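Probable 2-oxoacid ferredoxin oxidoreductase, alpha chain (Thermoplasma acidophilum, PDB 3JU3) probably forms part of an enzyme that oxidatively decarboxylates 2-oxoacids to acyl-CoA, passing electrons to ferredoxin, this piece matching its core domain II. Local coordinates at residues 6-11 with 41-46; 16-21 with 30-35. All coordinates share one frame; numbering follows the deposited sequence. Where two conformers were deposited one is given.

Overall arrangement
Contacts 1 and 2 share one small mixed sheet, in which strand 42-47 lies between 6-9 and 16-21. Contact 1 sits within the sheet: it adds the antiparallel strand 6-9 beside 42-47, is partly buried, and runs on backbone hydrogen bonds plus one side-chain amide. Contact 2 packs helix 25-37 against strand 16-21; every residue that touches is buried, and the chemistry is purely apolar. Their centres are about 8 Å apart, and N43 of contact 1 is hydrogen-bonded to T17 of contact 2. Both also reach the second subunit, where strand 16-21 pairs with a strand of that chain and so carries the sheet across the interface.

Contact 1. Residues 6-11 with 41-46; sequences AVLIGE and SANLLY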
loop_
_atom_site.group_PDB
_atom_site.type_symbol
_atom_site.label_atom_id
_atom_site.label_comp_id
_atom_site.label_asym_id
_atom_site.label_seq_id
_atom_site.Cartn_x
_atom_site.Cartn_y
_atom_site.Cartn_z
ATOM N N ALA A 6 -16.679 6.909 15.631
ATOM C CA ALA A 6 -15.548 6.392 16.394
ATOM C C ALA A 6 -16.104 5.553 17.534
ATOM O O ALA A 6 -17.124 5.912 18.130
ATOM C CB ALA A 6 -14.700 7.512 16.946
ATOM N N VAL A 7 -15.435 4.462 17.855
ATOM C CA VAL A 7 -15.901 3.631 18.946
ATOM C C VAL A 7 -14.723 3.367 19.865
ATOM O O VAL A 7 -13.592 3.243 19.394
ATOM C CB VAL A 7 -16.566 2.326 18.428
ATOM C CG1 VAL A 7 -15.692 1.594 17.407
ATOM C CG2 VAL A 7 -16.940 1.406 19.583
ATOM N N LEU A 8 -14.965 3.299 21.161
ATOM C CA LEU A 8 -13.905 2.927 22.085
ATOM C C LEU A 8 -14.151 1.469 22.425
ATOM O O LEU A 8 -15.167 1.165 23.034
ATOM C CB LEU A 8 -13.979 3.763 23.369
ATOM C CG LEU A 8 -12.882 3.454 24.388
ATOM C CD1 LEU A 8 -11.479 3.746 23.841
ATOM C CD2 LEU A 8 -13.127 4.201 25.685
ATOM N N ILE A 9 -13.241 0.579 22.028
ATOM C CA ILE A 9 -13.402 -0.836 22.307
ATOM C C ILE A 9 -12.544 -1.197 23.523
ATOM O O ILE A 9 -11.364 -0.854 23.592
ATOM C CB ILE A 9 -12.984 -1.700 21.093
ATOM C CG1 ILE A 9 -13.772 -1.247 19.813
ATOM C CG2 ILE A 9 -13.079 -3.195 21.434
ATOM C CD1 ILE A 9 -13.393 -1.992 18.547
ATOM N N GLY A 10 -13.160 -1.899 24.454
ATOM C CA GLY A 10 -12.536 -2.288 25.707
ATOM C C GLY A 10 -13.031 -1.448 26.871
ATOM O O GLY A 10 -14.108 -0.850 26.842
ATOM N N GLU A 11 -12.203 -1.395 27.889
ATOM C CA GLU A 11 -12.499 -0.711 29.116
ATOM C C GLU A 11 -12.228 0.781 29.036
ATOM O O GLU A 11 -11.238 1.182 28.437
ATOM C CB GLU A 11 -11.627 -1.331 30.191
ATOM C CG GLU A 11 -11.898 -2.807 30.407
ATOM C CD GLU A 11 -13.343 -3.107 30.804
ATOM O OE1 GLU A 11 -13.841 -2.518 31.797
ATOM O OE2 GLU A 11 -13.977 -3.947 30.113
ATOM N N SER A 41 -3.740 -3.559 30.992
ATOM C CA SER A 41 -5.015 -3.269 30.323
ATOM C C SER A 41 -4.832 -2.297 29.157
ATOM O O SER A 41 -3.993 -1.411 29.186
ATOM C CB SER A 41 -6.052 -2.726 31.314
ATOM O OG SER A 41 -5.557 -1.529 31.884
ATOM N N ALA A 42 -5.655 -2.442 28.129
ATOM C CA ALA A 42 -5.498 -1.577 26.976
ATOM C C ALA A 42 -6.868 -1.463 26.361
ATOM O O ALA A 42 -7.674 -2.413 26.438
ATOM C CB ALA A 42 -4.471 -2.156 26.015
ATOM N N ASN A 43 -7.166 -0.299 25.793
ATOM C CA ASN A 43 -8.386 -0.174 25.025
ATOM C C ASN A 43 -8.027 0.364 23.624
ATOM O O ASN A 43 -6.841 0.609 23.341
ATOM C CB ASN A 43 -9.456 0.656 25.780
ATOM C CG ASN A 43 -8.963 2.057 26.166
ATOM O OD1 ASN A 43 -7.979 2.541 25.619
ATOM N ND2 ASN A 43 -9.644 2.702 27.111
ATOM N N LEU A 44 -9.014 0.477 22.727
ATOM C CA LEU A 44 -8.730 0.880 21.341
ATOM C C LEU A 44 -9.753 1.916 20.917
ATOM O O LEU A 44 -10.963 1.637 20.920
ATOM C CB LEU A 44 -8.739 -0.329 20.368
ATOM C CG LEU A 44 -8.771 0.048 18.863
ATOM C CD1 LEU A 44 -7.540 0.843 18.426
ATOM C CD2 LEU A 44 -8.934 -1.156 17.957
ATOM N N LEU A 45 -9.276 3.119 20.581
ATOM C CA LEU A 45 -10.152 4.118 19.982
ATOM C C LEU A 45 -10.026 3.861 18.488
ATOM O O LEU A 45 -8.968 4.025 17.920
ATOM C CB LEU A 45 -9.723 5.534 20.348
ATOM C CG LEU A 45 -10.319 6.715 19.576
ATOM C CD1 LEU A 45 -11.768 6.751 19.874
ATOM C CD2 LEU A 45 -9.667 8.052 20.041
ATOM N N TYR A 46 -11.119 3.435 17.880
ATOM C CA TYR A 46 -11.127 3.046 16.482
ATOM C C TYR A 46 -11.912 4.098 15.707
ATOM O O TYR A 46 -13.092 4.324 15.978
ATOM C CB TYR A 46 -11.803 1.685 16.358
ATOM C CG TYR A 46 -11.909 1.169 14.968
ATOM C CD1 TYR A 46 -10.785 0.871 14.215
ATOM C CD2 TYR A 46 -13.150 0.968 14.402
ATOM C CE1 TYR A 46 -10.916 0.401 12.938
ATOM C CE2 TYR A 46 -13.285 0.530 13.158
ATOM C CZ TYR A 46 -12.182 0.239 12.429
ATOM O OH TYR A 46 -12.403 -0.251 11.177
#
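N43 and L8 meet through quite different torsions: N43 holds CG between its own backbone N and carbonyl carbon (chi1 57°), which stands the amide up beside residues 8-11, while L8 swings CG opposite its backbone N (chi1 -179°) and brings CD1 down to N43 CG at 3.8 Å. The two side chains cross obliquely. N43 ND2 donates to E11 O at 2.6 Å, a short bond with the carbonyl close to the amide plane, and T17 takes up the other end of the amide at OD1. Gripped at both ends, the group has its rotation fixed beside G10 and E11. Between these strands the ladder is regular antiparallel, forming one edge of the domain's mixed sheet: V7 and I9 are in hydrogen-bonded pairs with Y46 and L44, and L8 faces L45 in a non-hydrogen-bonded one. The bond from Y46 N to V7 O is 2.9 Å and almost straight (179°); I9 N reaches L44 O at 2.7 Å. On the face carrying V7, I9, L44 and Y46, V7 CG1 meets the tyrosine at its ring edge, 4.0 Å from Y46 CD2, and K25 makes a cation-pi contact with the same ring. L8 and L45 lie on the other face, where V61 of the second subunit packs on L8 and F57 of that chain on L45 and A6.

Contact 2. Residues 16-21 with 30-35; sequences ITFVTW and DVIEDL
F18 reaches from strand 16-21 to V31, I32 and L35 of helix 25-37, this strand and helix being the first two elements of a beta-alpha-beta unit that strand 42-47 completes. The strand and helix segments run nearly antiparallel, at 168°, with 11.0 Å between their axes, a gap that side chains alone bridge. F18 turns its ring carbon CG opposite its own carbonyl carbon (chi1 -70°), and this sends the ring out to the helix, where three different ring atoms find three different residues. CZ touches V31 CG1 at 4.1 Å, the valine and phenylalanine side chains crossing at about a right angle. I32 slides past F18 in the opposite direction, and its CG1 lies beside CD2. L35 meets the ring head-on from the helix: its CD1 comes in at the edge, in the ring plane, 4.0 Å from F18 CE2. One face of the same ring is taken by a neighbour on its own strand, for I16 CG2 sits 3.7 Å above the plane, over the centre. The two branches of I16 thus do separate jobs, CG2 lying over the phenylalanine and the CG1 arm extending (chi2 161°) to the helix. Helix 105-117 also packs on the cluster, through A112 on F18, I108 on V31 and L109 on L35, while A42 and L44 of the central strand also pack on F18. L35 CD1 is the shared methyl of the group: besides the ring edge it touches I16 CD1 at 4.1 Å, where the isoleucine and leucine side chains cross at about a right angle.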
loop_
_atom_site.group_PDB
_atom_site.type_symbol
_atom_site.label_atom_id
_atom_site.label_comp_id
_atom_site.label_asym_id
_atom_site.label_seq_id
_atom_site.Cartn_x
_atom_site.Cartn_y
_atom_site.Cartn_z
ATOM N N ILE A 16 -3.019 1.555 28.519
ATOM C CA ILE A 16 -2.664 1.981 27.154
ATOM C C ILE A 16 -3.957 2.199 26.355
ATOM O O ILE A 16 -4.859 1.340 26.372
ATOM C CB ILE A 16 -1.840 0.893 26.405
ATOM C CG1 ILE A 16 -0.457 0.695 27.066
ATOM C CG2 ILE A 16 -1.695 1.274 24.880
ATOM C CD1 ILE A 16 0.244 -0.635 26.720
ATOM N N THR A 17 -4.034 3.323 25.634
ATOM C CA THR A 17 -5.105 3.535 24.677
ATOM C C THR A 17 -4.515 3.572 23.270
ATOM O O THR A 17 -3.845 4.545 22.875
ATOM C CB THR A 17 -5.831 4.874 25.002
ATOM O OG1 THR A 17 -6.510 4.716 26.245
ATOM C CG2 THR A 17 -6.865 5.291 23.896
ATOM N N PHE A 18 -4.728 2.504 22.529
ATOM C CA PHE A 18 -4.331 2.452 21.124
ATOM C C PHE A 18 -5.325 3.283 20.310
ATOM O O PHE A 18 -6.494 3.381 20.674
ATOM C CB PHE A 18 -4.347 1.010 20.610
ATOM C CG PHE A 18 -3.252 0.137 21.181
ATOM C CD1 PHE A 18 -1.942 0.309 20.764
ATOM C CD2 PHE A 18 -3.538 -0.864 22.124
ATOM C CE1 PHE A 18 -0.910 -0.512 21.268
ATOM C CE2 PHE A 18 -2.496 -1.682 22.653
ATOM C CZ PHE A 18 -1.218 -1.509 22.219
ATOM N N VAL A 19 -4.848 3.906 19.222
ATOM C CA VAL A 19 -5.724 4.582 18.255
ATOM C C VAL A 19 -5.347 4.041 16.890
ATOM O O VAL A 19 -4.151 4.006 16.546
ATOM C CB VAL A 19 -5.515 6.091 18.243
ATOM C CG1 VAL A 19 -6.555 6.783 17.296
ATOM C CG2 VAL A 19 -5.633 6.659 19.623
ATOM N N THR A 20 -6.342 3.612 16.115
ATOM C CA THR A 20 -6.096 3.266 14.746
ATOM C C THR A 20 -7.384 3.372 13.918
ATOM O O THR A 20 -8.445 3.774 14.435
ATOM C CB THR A 20 -5.403 1.866 14.607
ATOM O OG1 THR A 20 -4.636 1.825 13.379
ATOM C CG2 THR A 20 -6.444 0.726 14.602
ATOM N N TRP A 21 -7.262 3.033 12.645
ATOM C CA TRP A 21 -8.351 3.069 11.692
ATOM C C TRP A 21 -7.957 1.984 10.691
ATOM O O TRP A 21 -6.817 1.522 10.659
ATOM C CB TRP A 21 -8.441 4.450 11.008
ATOM C CG TRP A 21 -7.195 4.774 10.200
ATOM C CD1 TRP A 21 -5.979 5.209 10.679
ATOM C CD2 TRP A 21 -7.023 4.590 8.800
ATOM N NE1 TRP A 21 -5.087 5.341 9.644
ATOM C CE2 TRP A 21 -5.709 4.971 8.483
ATOM C CE3 TRP A 21 -7.874 4.169 7.767
ATOM C CZ2 TRP A 21 -5.218 4.949 7.179
ATOM C CZ3 TRP A 21 -7.386 4.146 6.474
ATOM C CH2 TRP A 21 -6.055 4.510 6.195
ATOM N N ASP A 30 -5.856 -8.233 19.046
ATOM C CA ASP A 30 -5.045 -9.330 19.569
ATOM C C ASP A 30 -3.945 -8.895 20.551
ATOM O O ASP A 30 -3.660 -9.630 21.496
ATOM C CB ASP A 30 -4.377 -10.107 18.430
ATOM C CG ASP A 30 -5.370 -10.799 17.526
ATOM O OD1 ASP A 30 -6.551 -11.001 17.910
ATOM O OD2 ASP A 30 -4.954 -11.135 16.401
ATOM N N VAL A 31 -3.300 -7.746 20.311
ATOM C CA VAL A 31 -2.268 -7.265 21.229
ATOM C C VAL A 31 -2.898 -6.937 22.580
ATOM O O VAL A 31 -2.278 -7.174 23.650
ATOM C CB VAL A 31 -1.501 -6.047 20.681
ATOM C CG1 VAL A 31 -0.493 -5.511 21.731
ATOM C CG2 VAL A 31 -0.757 -6.435 19.447
ATOM N N ILE A 32 -4.105 -6.383 22.527
ATOM C CA ILE A 32 -4.942 -6.179 23.723
ATOM C C ILE A 32 -5.107 -7.482 24.530
ATOM O O ILE A 32 -4.939 -7.478 25.776
ATOM C CB ILE A 32 -6.273 -5.473 23.375
ATOM C CG1 ILE A 32 -5.955 -4.009 23.010
ATOM C CG2 ILE A 32 -7.314 -5.557 24.545
ATOM C CD1 ILE A 32 -7.050 -3.245 22.423
ATOM N N GLU A 33 -5.419 -8.588 23.853
ATOM C CA GLU A 33 -5.642 -9.852 24.567
ATOM C C GLU A 33 -4.351 -10.391 25.173
ATOM O O GLU A 33 -4.353 -10.832 26.316
ATOM C CB GLU A 33 -6.333 -10.912 23.696
ATOM C CG GLU A 33 -7.772 -10.576 23.288
ATOM C CD GLU A 33 -8.661 -10.112 24.455
ATOM O OE1 GLU A 33 -9.227 -10.973 25.172
ATOM O OE2 GLU A 33 -8.812 -8.886 24.644
ATOM N N ASP A 34 -3.256 -10.330 24.408
ATOM C CA ASP A 34 -1.923 -10.689 24.913
ATOM C C ASP A 34 -1.492 -9.861 26.147
ATOM O O ASP A 34 -0.911 -10.398 27.100
ATOM C CB ASP A 34 -0.887 -10.544 23.798
ATOM C CG ASP A 34 -1.204 -11.397 22.603
ATOM O OD1 ASP A 34 -1.692 -12.533 22.772
ATOM O OD2 ASP A 34 -0.949 -10.941 21.474
ATOM N N LEU A 35 -1.769 -8.560 26.128
ATOM C CA LEU A 35 -1.443 -7.691 27.272
ATOM C C LEU A 35 -2.137 -8.118 28.589
ATOM O O LEU A 35 -1.533 -8.079 29.659
ATOM C CB LEU A 35 -1.724 -6.209 26.917
ATOM C CG LEU A 35 -0.699 -5.533 25.993
ATOM C CD1 LEU A 35 -1.304 -4.210 25.476
ATOM C CD2 LEU A 35 0.657 -5.289 26.695
#